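Local coordinates for protein probable receptor YhhM (Klebsiella variicola At-22, PDB 3Q6C) that is of unknown function, possibly a receptor, and is a small, mainly beta-strand member of the YhhM-like DUF2500 family, at residues A[12-17]-A[34-39]; A[6-11]-A[60-65]; A[50-55]-A[73-78]; A[1-6]-A[65-70]. All blocks are in the same frame, centred on the assembly; numbering follows the deposited sequence.

Contact 1: residues A[12-17]-A[34-39]; sequences REKVIN and RYEASF
Arg12, Glu13 and Lys14 pair with Glu36, Tyr35 and Arg34 in an antiparallel stretch of the beta sheet, where strand 2-15 nears its end beside strand 33-41. Two hydrogen-bonded pairs, Arg12 with Glu36 and Lys14 with Arg34, flank the non-hydrogen-bonded pair Glu13 with Tyr35. Arg12 N donates to Glu36 O at 2.9 Å, and Arg34 N to Lys14 O at 2.7 Å; each bond has its return partner.

On the face that carries Arg12, Lys14, Arg34 and Glu36, the Glu36 carboxylate is the anion among three basic groups. Arg12 NH2 lies 2.9 Å from Glu36 OE2 and about as near OE1; its bond to OE2 is bent and weak, though part of a salt bridge. The flat groups are turned 70° apart, so one nitrogen serves the carboxylate and the two donors of a coplanar pairing are not used. Lys14 reaches OE2 from two residues further along the strand, NZ to OE2 3.5 Å, a weak contact made where its chain bends at chi3 (62°). Arg34 adds a third charge, NE to Glu36 OE2 3.6 Å. The exact placement of the Arg12 and Lys14 ends is doubtful, but sharing one carboxylate would probably offset part of the like charge and favour ionised Glu36.

On the other face, Glu13 lies alongside Tyr35, with Glu13 CG 3.5 Å from Tyr35 CE2. The carboxylate and the ring are 21° from parallel, and the aliphatic carbon makes the closest approach.

Beyond the pair, Tyr35 and Ala37 bond through their backbones to Leu52 and Phe50 of strand 48-52, while the Tyr35 ring meets Tyr57 of helix 54-59.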
loop_
_atom_site.group_PDB
_atom_site.type_symbol
_atom_site.label_atom_id
_atom_site.label_comp_id
_atom_site.label_asym_id
_atom_site.label_seq_id
_atom_site.Cartn_x
_atom_site.Cartn_y
_atom_site.Cartn_z
ATOM N N ARG A 12 3.866 7.779 -2.260
ATOM C CA ARG A 12 4.773 8.884 -2.068
ATOM C C ARG A 12 6.180 8.369 -1.903
ATOM O O ARG A 12 6.411 7.374 -1.228
ATOM C CB ARG A 12 4.380 9.706 -0.842
ATOM C CG ARG A 12 5.186 11.000 -0.688
ATOM C CD ARG A 12 4.818 11.764 0.582
ATOM N NE ARG A 12 5.150 11.017 1.796
ATOM C CZ ARG A 12 4.916 11.448 3.032
ATOM N NH1 ARG A 12 4.343 12.630 3.228
ATOM N NH2 ARG A 12 5.257 10.697 4.077
ATOM N N GLU A 13 7.111 9.048 -2.557
ATOM C CA GLU A 13 8.528 8.724 -2.475
ATOM C C GLU A 13 9.097 9.953 -1.781
ATOM O O GLU A 13 8.844 11.082 -2.196
ATOM C CB GLU A 13 9.129 8.579 -3.867
ATOM C CG GLU A 13 10.341 7.672 -3.918
ATOM C CD GLU A 13 10.897 7.539 -5.322
ATOM O OE1 GLU A 13 10.134 7.775 -6.285
ATOM O OE2 GLU A 13 12.091 7.190 -5.463
ATOM N N LYS A 14 9.853 9.735 -0.720
ATOM C CA LYS A 14 10.405 10.833 0.048
ATOM C C LYS A 14 11.852 10.574 0.429
ATOM O O LYS A 14 12.243 9.435 0.679
ATOM C CB LYS A 14 9.550 11.022 1.302
ATOM C CG LYS A 14 10.064 12.030 2.296
ATOM C CD LYS A 14 9.034 12.278 3.394
ATOM C CE LYS A 14 8.737 11.015 4.193
ATOM N NZ LYS A 14 7.619 11.237 5.156
ATOM N N VAL A 15 12.646 11.637 0.472
ATOM C CA VAL A 15 14.051 11.507 0.836
ATOM C C VAL A 15 14.265 11.967 2.269
ATOM O O VAL A 15 13.708 12.975 2.683
ATOM C CB VAL A 15 14.930 12.343 -0.088
ATOM C CG1 VAL A 15 14.504 13.795 -0.016
ATOM C CG2 VAL A 15 16.382 12.176 0.296
ATOM N N ILE A 16 15.066 11.213 3.019
ATOM C CA ILE A 16 15.366 11.536 4.415
ATOM C C ILE A 16 16.863 11.394 4.732
ATOM O O ILE A 16 17.682 11.188 3.829
ATOM C CB ILE A 16 14.580 10.629 5.376
ATOM C CG1 ILE A 16 14.986 9.170 5.167
ATOM C CG2 ILE A 16 13.088 10.806 5.154
ATOM C CD1 ILE A 16 14.356 8.217 6.159
ATOM N N ASN A 17 17.217 11.505 6.013
ATOM C CA ASN A 17 18.618 11.388 6.427
ATOM C C ASN A 17 18.788 10.380 7.561
ATOM O O ASN A 17 19.679 9.526 7.521
ATOM C CB ASN A 17 19.168 12.760 6.859
ATOM C CG ASN A 17 18.709 13.174 8.255
ATOM O OD1 ASN A 17 17.542 13.003 8.618
ATOM N ND2 ASN A 17 19.629 13.734 9.038
ATOM N N ARG A 34 12.557 6.889 1.409
ATOM C CA ARG A 34 11.451 6.294 2.143
ATOM C C ARG A 34 10.262 6.135 1.215
ATOM O O ARG A 34 9.946 7.041 0.444
ATOM C CB ARG A 34 11.042 7.169 3.320
ATOM C CG ARG A 34 10.026 6.506 4.235
ATOM C CD ARG A 34 9.647 7.425 5.379
ATOM N NE ARG A 34 8.995 6.710 6.471
ATOM C CZ ARG A 34 9.553 5.719 7.161
ATOM N NH1 ARG A 34 10.786 5.314 6.871
ATOM N NH2 ARG A 34 8.881 5.141 8.148
ATOM N N TYR A 35 9.602 4.984 1.289
ATOM C CA TYR A 35 8.451 4.737 0.438
ATOM C C TYR A 35 7.183 4.479 1.242
ATOM O O TYR A 35 7.214 3.811 2.276
ATOM C CB TYR A 35 8.730 3.559 -0.494
ATOM C CG TYR A 35 10.015 3.682 -1.287
ATOM C CD1 TYR A 35 11.235 3.257 -0.757
ATOM C CD2 TYR A 35 10.010 4.202 -2.576
ATOM C CE1 TYR A 35 12.417 3.341 -1.500
ATOM C CE2 TYR A 35 11.182 4.294 -3.323
ATOM C CZ TYR A 35 12.377 3.861 -2.783
ATOM O OH TYR A 35 13.529 3.938 -3.538
ATOM N N GLU A 36 6.068 5.020 0.760
ATOM C CA GLU A 36 4.778 4.872 1.422
ATOM C C GLU A 36 3.636 4.697 0.418
ATOM O O GLU A 36 3.590 5.362 -0.621
ATOM C CB GLU A 36 4.493 6.099 2.288
ATOM C CG GLU A 36 5.327 6.205 3.556
ATOM C CD GLU A 36 5.188 7.561 4.256
ATOM O OE1 GLU A 36 4.063 8.099 4.335
ATOM O OE2 GLU A 36 6.209 8.088 4.737
ATOM N N ALA A 37 2.716 3.793 0.731
ATOM C CA ALA A 37 1.565 3.558 -0.123
ATOM C C ALA A 37 0.322 3.654 0.737
ATOM O O ALA A 37 0.295 3.166 1.868
ATOM C CB ALA A 37 1.650 2.198 -0.752
ATOM N N SER A 38 -0.708 4.301 0.215
ATOM C CA SER A 38 -1.946 4.425 0.966
ATOM C C SER A 38 -3.027 3.580 0.331
ATOM O O SER A 38 -3.158 3.538 -0.887
ATOM C CB SER A 38 -2.408 5.879 1.030
ATOM O OG SER A 38 -1.603 6.627 1.919
ATOM N N PHE A 39 -3.791 2.895 1.171
ATOM C CA PHE A 39 -4.883 2.063 0.704
ATOM C C PHE A 39 -6.184 2.602 1.278
ATOM O O PHE A 39 -6.251 3.005 2.451
ATOM C CB PHE A 39 -4.645 0.631 1.141
ATOM C CG PHE A 39 -3.421 0.031 0.533
ATOM C CD1 PHE A 39 -3.475 -0.567 -0.723
ATOM C CD2 PHE A 39 -2.190 0.116 1.189
ATOM C CE1 PHE A 39 -2.320 -1.074 -1.323
ATOM C CE2 PHE A 39 -1.031 -0.384 0.599
ATOM C CZ PHE A 39 -1.093 -0.981 -0.662
#

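Contact 2: residues A[6-11]-A[60-65]; sequences VIVSNK and LSVGDR
The Lys11 chain and the Val62 side chain run antiparallel, flank against flank, where the turn between helix 54-59 and strand 65-71 docks on the middle of strand 2-15. That turn is a type II beta turn from Ser61 to Asp64, and its backbone grips Val8, the centre of an inverse gamma turn. Val8 N donates to Asp64 O at 2.7 Å, and Gly63 N returns a bond to a lone pair of Val8 O at 3.0 Å. Gly63 occupies the turn position whose positive phi (115°) suits a residue without a side chain.

The Lys11 chain can be followed outward along this turn. CB, CG and CD run past Val62 CG2, the nearest of them being CD at 3.6 Å. A bend at chi3 (59°) then leads CE past Leu60 O and brings NZ within 3.1 Å of that oxygen, which it approaches from above the carbonyl plane and not along a lone pair. The ammonium also makes a cation-pi contact with Tyr57 of the helix.

Val8 drives its two methyls into the turn, CG1 against Val62 CA and CG2 beside Asp64 O. Next to it, Ser9 and Asn10 both face Ser38 in a classic beta bulge of strand 2-15. At the far end Ile7 crosses Arg65 obliquely, its CG1 over one face of the guanidinium and its CD1 3.4 Å from Arg65 NH2.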
loop_
_atom_site.group_PDB
_atom_site.type_symbol
_atom_site.label_atom_id
_atom_site.label_comp_id
_atom_site.label_asym_id
_atom_site.label_seq_id
_atom_site.Cartn_x
_atom_site.Cartn_y
_atom_site.Cartn_z
ATOM N N VAL A 6 -9.511 -2.988 -1.039
ATOM C CA VAL A 6 -9.273 -1.551 -1.055
ATOM C C VAL A 6 -8.775 -1.116 -2.412
ATOM O O VAL A 6 -8.575 -1.936 -3.314
ATOM C CB VAL A 6 -8.194 -1.133 -0.033
ATOM C CG1 VAL A 6 -8.514 -1.690 1.348
ATOM C CG2 VAL A 6 -6.839 -1.607 -0.513
ATOM N N ILE A 7 -8.581 0.190 -2.545
ATOM C CA ILE A 7 -8.047 0.746 -3.770
ATOM C C ILE A 7 -6.722 1.385 -3.374
ATOM O O ILE A 7 -6.551 1.827 -2.236
ATOM C CB ILE A 7 -8.986 1.806 -4.384
ATOM C CG1 ILE A 7 -8.459 2.215 -5.755
ATOM C CG2 ILE A 7 -9.072 3.027 -3.490
ATOM C CD1 ILE A 7 -9.379 3.156 -6.518
ATOM N N VAL A 8 -5.773 1.402 -4.301
ATOM C CA VAL A 8 -4.473 2.002 -4.030
ATOM C C VAL A 8 -4.579 3.526 -4.107
ATOM O O VAL A 8 -4.391 4.126 -5.168
ATOM C CB VAL A 8 -3.419 1.496 -5.027
ATOM C CG1 VAL A 8 -2.071 2.118 -4.726
ATOM C CG2 VAL A 8 -3.322 -0.021 -4.934
ATOM N N SER A 9 -4.908 4.121 -2.959
ATOM C CA SER A 9 -5.073 5.561 -2.789
ATOM C C SER A 9 -4.001 6.384 -3.454
ATOM O O SER A 9 -4.270 7.108 -4.410
ATOM C CB SER A 9 -5.072 5.928 -1.303
ATOM O OG SER A 9 -6.349 5.819 -0.729
ATOM N N ASN A 10 -2.789 6.297 -2.919
ATOM C CA ASN A 10 -1.678 7.059 -3.453
ATOM C C ASN A 10 -0.346 6.494 -3.016
ATOM O O ASN A 10 -0.279 5.647 -2.129
ATOM C CB ASN A 10 -1.767 8.519 -3.000
ATOM C CG ASN A 10 -1.354 8.705 -1.554
ATOM O OD1 ASN A 10 -1.965 8.137 -0.652
ATOM N ND2 ASN A 10 -0.309 9.495 -1.326
ATOM N N LYS A 11 0.711 6.995 -3.649
ATOM C CA LYS A 11 2.080 6.584 -3.374
ATOM C C LYS A 11 2.984 7.806 -3.247
ATOM O O LYS A 11 2.887 8.762 -4.022
ATOM C CB LYS A 11 2.593 5.684 -4.502
ATOM C CG LYS A 11 2.120 4.236 -4.414
ATOM C CD LYS A 11 2.373 3.476 -5.719
ATOM C CE LYS A 11 3.852 3.450 -6.114
ATOM N NZ LYS A 11 4.018 2.938 -7.512
ATOM N N LEU A 60 3.339 -1.812 -6.868
ATOM C CA LEU A 60 1.980 -1.288 -6.766
ATOM C C LEU A 60 1.659 -0.263 -7.833
ATOM O O LEU A 60 2.548 0.395 -8.372
ATOM C CB LEU A 60 1.759 -0.625 -5.411
ATOM C CG LEU A 60 1.779 -1.467 -4.142
ATOM C CD1 LEU A 60 1.430 -0.560 -2.979
ATOM C CD2 LEU A 60 0.786 -2.621 -4.239
ATOM N N SER A 61 0.369 -0.118 -8.116
ATOM C CA SER A 61 -0.098 0.848 -9.107
ATOM C C SER A 61 -1.233 1.700 -8.559
ATOM O O SER A 61 -2.336 1.211 -8.335
ATOM C CB SER A 61 -0.561 0.138 -10.378
ATOM O OG SER A 61 0.553 -0.358 -11.092
ATOM N N VAL A 62 -0.954 2.979 -8.340
ATOM C CA VAL A 62 -1.969 3.876 -7.826
ATOM C C VAL A 62 -3.209 3.749 -8.687
ATOM O O VAL A 62 -3.147 3.924 -9.898
ATOM C CB VAL A 62 -1.489 5.332 -7.845
ATOM C CG1 VAL A 62 -2.640 6.257 -7.474
ATOM C CG2 VAL A 62 -0.334 5.503 -6.866
ATOM N N GLY A 63 -4.332 3.423 -8.061
ATOM C CA GLY A 63 -5.561 3.281 -8.816
ATOM C C GLY A 63 -6.120 1.873 -8.823
ATOM O O GLY A 63 -7.325 1.686 -8.945
ATOM N N ASP A 64 -5.249 0.881 -8.705
ATOM C CA ASP A 64 -5.685 -0.503 -8.683
ATOM C C ASP A 64 -6.501 -0.792 -7.433
ATOM O O ASP A 64 -6.275 -0.198 -6.381
ATOM C CB ASP A 64 -4.478 -1.431 -8.710
ATOM C CG ASP A 64 -3.983 -1.698 -10.111
ATOM O OD1 ASP A 64 -4.261 -0.876 -11.014
ATOM O OD2 ASP A 64 -3.307 -2.734 -10.306
ATOM N N ARG A 65 -7.471 -1.685 -7.556
ATOM C CA ARG A 65 -8.269 -2.070 -6.408
ATOM C C ARG A 65 -8.112 -3.571 -6.281
ATOM O O ARG A 65 -8.051 -4.288 -7.281
ATOM C CB ARG A 65 -9.743 -1.689 -6.582
ATOM C CG ARG A 65 -10.415 -2.242 -7.807
ATOM C CD ARG A 65 -11.906 -1.917 -7.798
ATOM N NE ARG A 65 -12.180 -0.500 -7.543
ATOM C CZ ARG A 65 -11.761 0.509 -8.308
ATOM N NH1 ARG A 65 -11.034 0.271 -9.396
ATOM N NH2 ARG A 65 -12.075 1.762 -7.988
#

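Contact 3: residues A[50-55]-A[73-78]; sequences FRLDAP and TAFVAF
The Phe75 ring is sandwiched: Leu52 CD2 lies over one face and the backbone N of Ala77 over the other, each displaced from the centre. Leu52 CD2 sits 3.8 Å from the ring centroid, 27° off the normal, which makes a CH-pi contact centred near the CG end of the ring, where CD2 is 3.4 Å from Phe75 CG. The anti CG of Phe75 (chi1 172°) carries the ring to the Leu52 side. The Phe50 ring is placed differently, with Ala74 N and a water in its plane at the edge. Its CD1 and CE1 run alongside the Thr73–Phe75 backbone, and CD1 is 3.8 Å from Phe75 CB; the two phenylalanine side chains cross at about a right angle.

Strands 48-52 and 74-80 are the outermost strands of the five-stranded antiparallel sheet, and here their inner-facing residues meet although the strands are not neighbours in it. The axes of the short segments 50-52 and 74-78 approach to 6.4 Å at an angle of 67°, with no direct hydrogen bond between them, so the sheet is strongly curled and its two ends are joined by side chains rather than by backbone pairing. The same water links the two backbones: it donates to Arg51 O at 2.6 Å and to Thr73 O at 3.3 Å, and accepts from Phe75 N at 3.1 Å. Deeper in, Phe50 and Phe75 both pack on Leu68 of strand 65-71, and Leu52 touches Ala37 and Leu60. Asp53 N-caps helix 54-59, its OD1 bonded to Gln56 N.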
loop_
_atom_site.group_PDB
_atom_site.type_symbol
_atom_site.label_atom_id
_atom_site.label_comp_id
_atom_site.label_asym_id
_atom_site.label_seq_id
_atom_site.Cartn_x
_atom_site.Cartn_y
_atom_site.Cartn_z
ATOM N N PHE A 50 1.039 2.604 4.730
ATOM C CA PHE A 50 1.959 1.505 4.975
ATOM C C PHE A 50 3.348 1.844 4.421
ATOM O O PHE A 50 3.477 2.397 3.321
ATOM C CB PHE A 50 1.450 0.241 4.299
ATOM C CG PHE A 50 0.303 -0.403 5.004
ATOM C CD1 PHE A 50 0.525 -1.236 6.102
ATOM C CD2 PHE A 50 -1.001 -0.203 4.562
ATOM C CE1 PHE A 50 -0.536 -1.863 6.744
ATOM C CE2 PHE A 50 -2.073 -0.822 5.195
ATOM C CZ PHE A 50 -1.841 -1.658 6.290
ATOM N N ARG A 51 4.381 1.522 5.193
ATOM C CA ARG A 51 5.754 1.755 4.763
ATOM C C ARG A 51 6.168 0.534 3.950
ATOM O O ARG A 51 5.875 -0.595 4.331
ATOM C CB ARG A 51 6.697 1.885 5.954
ATOM C CG ARG A 51 8.108 2.197 5.523
ATOM C CD ARG A 51 9.161 1.759 6.529
ATOM N NE ARG A 51 10.498 1.881 5.946
ATOM C CZ ARG A 51 11.589 1.278 6.413
ATOM N NH1 ARG A 51 11.519 0.501 7.490
ATOM N NH2 ARG A 51 12.746 1.428 5.785
ATOM N N LEU A 52 6.849 0.762 2.836
ATOM C CA LEU A 52 7.291 -0.329 1.980
ATOM C C LEU A 52 8.737 -0.105 1.555
ATOM O O LEU A 52 9.291 0.989 1.735
ATOM C CB LEU A 52 6.443 -0.380 0.709
ATOM C CG LEU A 52 4.928 -0.302 0.782
ATOM C CD1 LEU A 52 4.354 -0.196 -0.619
ATOM C CD2 LEU A 52 4.406 -1.522 1.484
ATOM N N ASP A 53 9.360 -1.138 0.998
ATOM C CA ASP A 53 10.702 -0.950 0.478
ATOM C C ASP A 53 10.427 -0.629 -0.987
ATOM O O ASP A 53 9.275 -0.690 -1.427
ATOM C CB ASP A 53 11.570 -2.207 0.630
ATOM C CG ASP A 53 10.970 -3.428 -0.020
ATOM O OD1 ASP A 53 9.980 -3.305 -0.771
ATOM O OD2 ASP A 53 11.513 -4.526 0.223
ATOM N N ALA A 54 11.463 -0.299 -1.744
ATOM C CA ALA A 54 11.274 0.071 -3.140
ATOM C C ALA A 54 10.680 -1.005 -4.049
ATOM O O ALA A 54 9.733 -0.741 -4.790
ATOM C CB ALA A 54 12.588 0.572 -3.718
ATOM N N PRO A 55 11.225 -2.229 -4.016
ATOM C CA PRO A 55 10.674 -3.278 -4.889
ATOM C C PRO A 55 9.171 -3.468 -4.689
ATOM O O PRO A 55 8.405 -3.541 -5.647
ATOM C CB PRO A 55 11.463 -4.530 -4.482
ATOM C CG PRO A 55 12.734 -3.977 -3.920
ATOM C CD PRO A 55 12.275 -2.770 -3.137
ATOM N N THR A 73 0.062 -2.345 11.351
ATOM C CA THR A 73 0.592 -1.384 10.390
ATOM C C THR A 73 1.644 -2.010 9.488
ATOM O O THR A 73 2.393 -1.294 8.829
ATOM C CB THR A 73 1.230 -0.176 11.089
ATOM O OG1 THR A 73 1.788 -0.588 12.349
ATOM C CG2 THR A 73 0.199 0.915 11.300
ATOM N N ALA A 74 1.694 -3.341 9.454
ATOM C CA ALA A 74 2.666 -4.054 8.626
ATOM C C ALA A 74 2.033 -4.588 7.345
ATOM O O ALA A 74 1.178 -5.470 7.378
ATOM C CB ALA A 74 3.289 -5.213 9.418
ATOM N N PHE A 75 2.469 -4.047 6.217
ATOM C CA PHE A 75 1.968 -4.459 4.925
ATOM C C PHE A 75 2.418 -5.889 4.688
ATOM O O PHE A 75 3.597 -6.201 4.827
ATOM C CB PHE A 75 2.536 -3.524 3.848
ATOM C CG PHE A 75 2.240 -3.951 2.441
ATOM C CD1 PHE A 75 3.019 -4.916 1.818
ATOM C CD2 PHE A 75 1.164 -3.402 1.747
ATOM C CE1 PHE A 75 2.735 -5.341 0.519
ATOM C CE2 PHE A 75 0.866 -3.817 0.448
ATOM C CZ PHE A 75 1.661 -4.798 -0.170
ATOM N N VAL A 76 1.488 -6.774 4.349
ATOM C CA VAL A 76 1.873 -8.151 4.087
ATOM C C VAL A 76 1.745 -8.458 2.605
ATOM O O VAL A 76 2.461 -9.313 2.087
ATOM C CB VAL A 76 1.033 -9.151 4.901
ATOM C CG1 VAL A 76 1.281 -10.561 4.408
ATOM C CG2 VAL A 76 1.418 -9.065 6.361
ATOM N N ALA A 77 0.846 -7.755 1.921
ATOM C CA ALA A 77 0.662 -7.963 0.491
ATOM C C ALA A 77 -0.563 -7.269 -0.073
ATOM O O ALA A 77 -1.494 -6.929 0.652
ATOM C CB ALA A 77 0.576 -9.442 0.185
ATOM N N PHE A 78 -0.534 -7.035 -1.379
ATOM C CA PHE A 78 -1.656 -6.444 -2.071
ATOM C C PHE A 78 -1.792 -7.138 -3.407
ATOM O O PHE A 78 -0.931 -6.984 -4.270
ATOM C CB PHE A 78 -1.479 -4.966 -2.351
ATOM C CG PHE A 78 -2.558 -4.414 -3.250
ATOM C CD1 PHE A 78 -3.805 -4.068 -2.730
ATOM C CD2 PHE A 78 -2.359 -4.330 -4.632
ATOM C CE1 PHE A 78 -4.841 -3.647 -3.570
ATOM C CE2 PHE A 78 -3.384 -3.912 -5.477
ATOM C CZ PHE A 78 -4.630 -3.570 -4.942
HETATM O O HOH W 1 4.441 -1.599 6.289
#

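Contact 4: residues A[1-6]-A[65-70]; sequences LLQKRV and RGMLSY
Tyr70 and Leu2 face each other at one end of an antiparallel strand pair in which 1-6 and 65-70 run side by side. The Tyr70 ring reaches across to strand 2-15, its CG between the backbone N and the carbonyl carbon (chi1 67°), and this brings CZ to 4.1 Å from Leu2 CB. Lys4 CB comes to the same ring at its edge, near the plane, 4.2 Å from CE1. Further along this face Val6 leans across Leu68, Val6 CG2 resting 4.0 Å from Leu68 CB, and both pack on Phe39 of strand 33-41.

The reverse face carries Gln3, Arg5, Met67 and Ser69. Met67, present as selenomethionine, is bent at chi2 and chi3, and its SE and CE curl beside Arg5 CG, the methyl at 3.8 Å. Gln3 crosses Met67 at about a right angle, while its OE1 makes a weak contact with Ser69 OG at 3.4 Å.

Backbone bonds link Leu2 with Tyr70, Lys4 with Leu68 and Val6 with Gly66, the last including Gly66 N to Val6 O at 2.8 Å. The main chains thus supply the strong polar bonds between the strands. One face adds apolar contact; the other adds the weak Gln3–Ser69 contact and the Met67–Arg5 packing, while the Arg5 charge is met outside the pair by salt bridges to Glu42 and Asp81.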
loop_
_atom_site.group_PDB
_atom_site.type_symbol
_atom_site.label_atom_id
_atom_site.label_comp_id
_atom_site.label_asym_id
_atom_site.label_seq_id
_atom_site.Cartn_x
_atom_site.Cartn_y
_atom_site.Cartn_z
ATOM N N LEU A 1 -3.615 -10.538 11.210
ATOM C CA LEU A 1 -3.471 -11.149 9.857
ATOM C C LEU A 1 -4.777 -11.137 9.050
ATOM O O LEU A 1 -5.311 -12.196 8.710
ATOM C CB LEU A 1 -2.950 -12.584 9.991
ATOM C CG LEU A 1 -3.630 -13.526 10.999
ATOM C CD1 LEU A 1 -3.044 -14.931 10.842
ATOM C CD2 LEU A 1 -3.430 -13.026 12.436
ATOM N N LEU A 2 -5.265 -9.936 8.732
ATOM C CA LEU A 2 -6.504 -9.749 7.977
ATOM C C LEU A 2 -6.329 -9.450 6.487
ATOM O O LEU A 2 -5.219 -9.260 5.996
ATOM C CB LEU A 2 -7.318 -8.596 8.563
ATOM C CG LEU A 2 -7.698 -8.519 10.037
ATOM C CD1 LEU A 2 -8.223 -9.860 10.480
ATOM C CD2 LEU A 2 -6.504 -8.101 10.868
ATOM N N GLN A 3 -7.468 -9.401 5.794
ATOM C CA GLN A 3 -7.572 -9.089 4.370
ATOM C C GLN A 3 -8.759 -8.139 4.211
ATOM O O GLN A 3 -9.782 -8.315 4.875
ATOM C CB GLN A 3 -7.854 -10.335 3.532
ATOM C CG GLN A 3 -6.766 -11.384 3.535
ATOM C CD GLN A 3 -6.742 -12.181 2.239
ATOM O OE1 GLN A 3 -6.179 -11.741 1.237
ATOM N NE2 GLN A 3 -7.368 -13.352 2.250
ATOM N N LYS A 4 -8.617 -7.139 3.340
ATOM C CA LYS A 4 -9.677 -6.166 3.080
ATOM C C LYS A 4 -9.584 -5.661 1.634
ATOM O O LYS A 4 -8.487 -5.452 1.122
ATOM C CB LYS A 4 -9.566 -4.981 4.048
ATOM C CG LYS A 4 -10.758 -4.022 4.016
ATOM C CD LYS A 4 -10.518 -2.827 4.929
ATOM C CE LYS A 4 -11.683 -1.825 4.948
ATOM N NZ LYS A 4 -12.883 -2.279 5.708
ATOM N N ARG A 5 -10.728 -5.476 0.978
ATOM C CA ARG A 5 -10.733 -4.986 -0.395
ATOM C C ARG A 5 -10.548 -3.477 -0.375
ATOM O O ARG A 5 -11.333 -2.757 0.236
ATOM C CB ARG A 5 -12.052 -5.323 -1.101
ATOM C CG ARG A 5 -12.437 -6.793 -1.031
ATOM C CD ARG A 5 -13.448 -7.173 -2.109
ATOM N NE ARG A 5 -12.813 -7.222 -3.425
ATOM C CZ ARG A 5 -12.788 -6.212 -4.289
ATOM N NH1 ARG A 5 -13.375 -5.064 -3.983
ATOM N NH2 ARG A 5 -12.159 -6.346 -5.452
ATOM N N VAL A 6 -9.511 -2.988 -1.039
ATOM C CA VAL A 6 -9.273 -1.551 -1.055
ATOM C C VAL A 6 -8.775 -1.116 -2.412
ATOM O O VAL A 6 -8.575 -1.936 -3.314
ATOM C CB VAL A 6 -8.194 -1.133 -0.033
ATOM C CG1 VAL A 6 -8.514 -1.690 1.348
ATOM C CG2 VAL A 6 -6.839 -1.607 -0.513
ATOM N N ARG A 65 -7.471 -1.685 -7.556
ATOM C CA ARG A 65 -8.269 -2.070 -6.408
ATOM C C ARG A 65 -8.112 -3.571 -6.281
ATOM O O ARG A 65 -8.051 -4.288 -7.281
ATOM C CB ARG A 65 -9.743 -1.689 -6.582
ATOM C CG ARG A 65 -10.415 -2.242 -7.807
ATOM C CD ARG A 65 -11.906 -1.917 -7.798
ATOM N NE ARG A 65 -12.180 -0.500 -7.543
ATOM C CZ ARG A 65 -11.761 0.509 -8.308
ATOM N NH1 ARG A 65 -11.034 0.271 -9.396
ATOM N NH2 ARG A 65 -12.075 1.762 -7.988
ATOM N N GLY A 66 -8.007 -4.045 -5.051
ATOM C CA GLY A 66 -7.842 -5.462 -4.853
ATOM C C GLY A 66 -7.838 -5.842 -3.397
ATOM O O GLY A 66 -8.443 -5.161 -2.563
HETATM N N MSE A 67 -7.136 -6.930 -3.095
HETATM C CA MSE A 67 -7.055 -7.457 -1.742
HETATM C C MSE A 67 -5.766 -7.056 -1.036
HETATM O O MSE A 67 -4.666 -7.339 -1.521
HETATM C CB MSE A 67 -7.157 -8.984 -1.786
HETATM C CG MSE A 67 -7.696 -9.622 -0.518
HETATM SE SE MSE A 67 -9.539 -9.126 -0.155
HETATM C CE MSE A 67 -10.364 -9.873 -1.743
ATOM N N LEU A 68 -5.912 -6.406 0.115
ATOM C CA LEU A 68 -4.769 -5.977 0.915
ATOM C C LEU A 68 -4.616 -6.884 2.129
ATOM O O LEU A 68 -5.530 -6.989 2.941
ATOM C CB LEU A 68 -4.961 -4.542 1.405
ATOM C CG LEU A 68 -3.939 -4.077 2.444
ATOM C CD1 LEU A 68 -2.617 -3.747 1.768
ATOM C CD2 LEU A 68 -4.464 -2.867 3.163
ATOM N N SER A 69 -3.467 -7.539 2.250
ATOM C CA SER A 69 -3.210 -8.412 3.390
ATOM C C SER A 69 -2.362 -7.609 4.343
ATOM O O SER A 69 -1.384 -6.988 3.927
ATOM C CB SER A 69 -2.445 -9.665 2.966
ATOM O OG SER A 69 -3.183 -10.435 2.032
ATOM N N TYR A 70 -2.728 -7.609 5.619
ATOM C CA TYR A 70 -1.958 -6.844 6.593
ATOM C C TYR A 70 -2.112 -7.282 8.043
ATOM O O TYR A 70 -3.147 -7.804 8.446
ATOM C CB TYR A 70 -2.336 -5.367 6.507
ATOM C CG TYR A 70 -3.757 -5.098 6.951
ATOM C CD1 TYR A 70 -4.840 -5.333 6.095
ATOM C CD2 TYR A 70 -4.021 -4.646 8.244
ATOM C CE1 TYR A 70 -6.156 -5.123 6.522
ATOM C CE2 TYR A 70 -5.319 -4.436 8.681
ATOM C CZ TYR A 70 -6.385 -4.675 7.818
ATOM O OH TYR A 70 -7.667 -4.474 8.277
#

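In the fold
From the N terminus, strand 2-15 takes part in contacts 4, 2 and 1 in turn, pairing first with strand 65-71, then with the turn 60-65, and last with strand 33-41. Contact 4 therefore closes the longest loop, contact 2 nests within it and shares Val6 and Arg65 with it, and contact 1 nests within both. Contact 3 opens after contact 1 has closed, so these two are in series, but it crosses contacts 2 and 4 because its first segment lies inside their loops and its second beyond them. It ties the two outermost strands together. Phe39 of contact 1 touches Val6, Leu60, Phe50 and Leu68, which places it at the meeting point of all four.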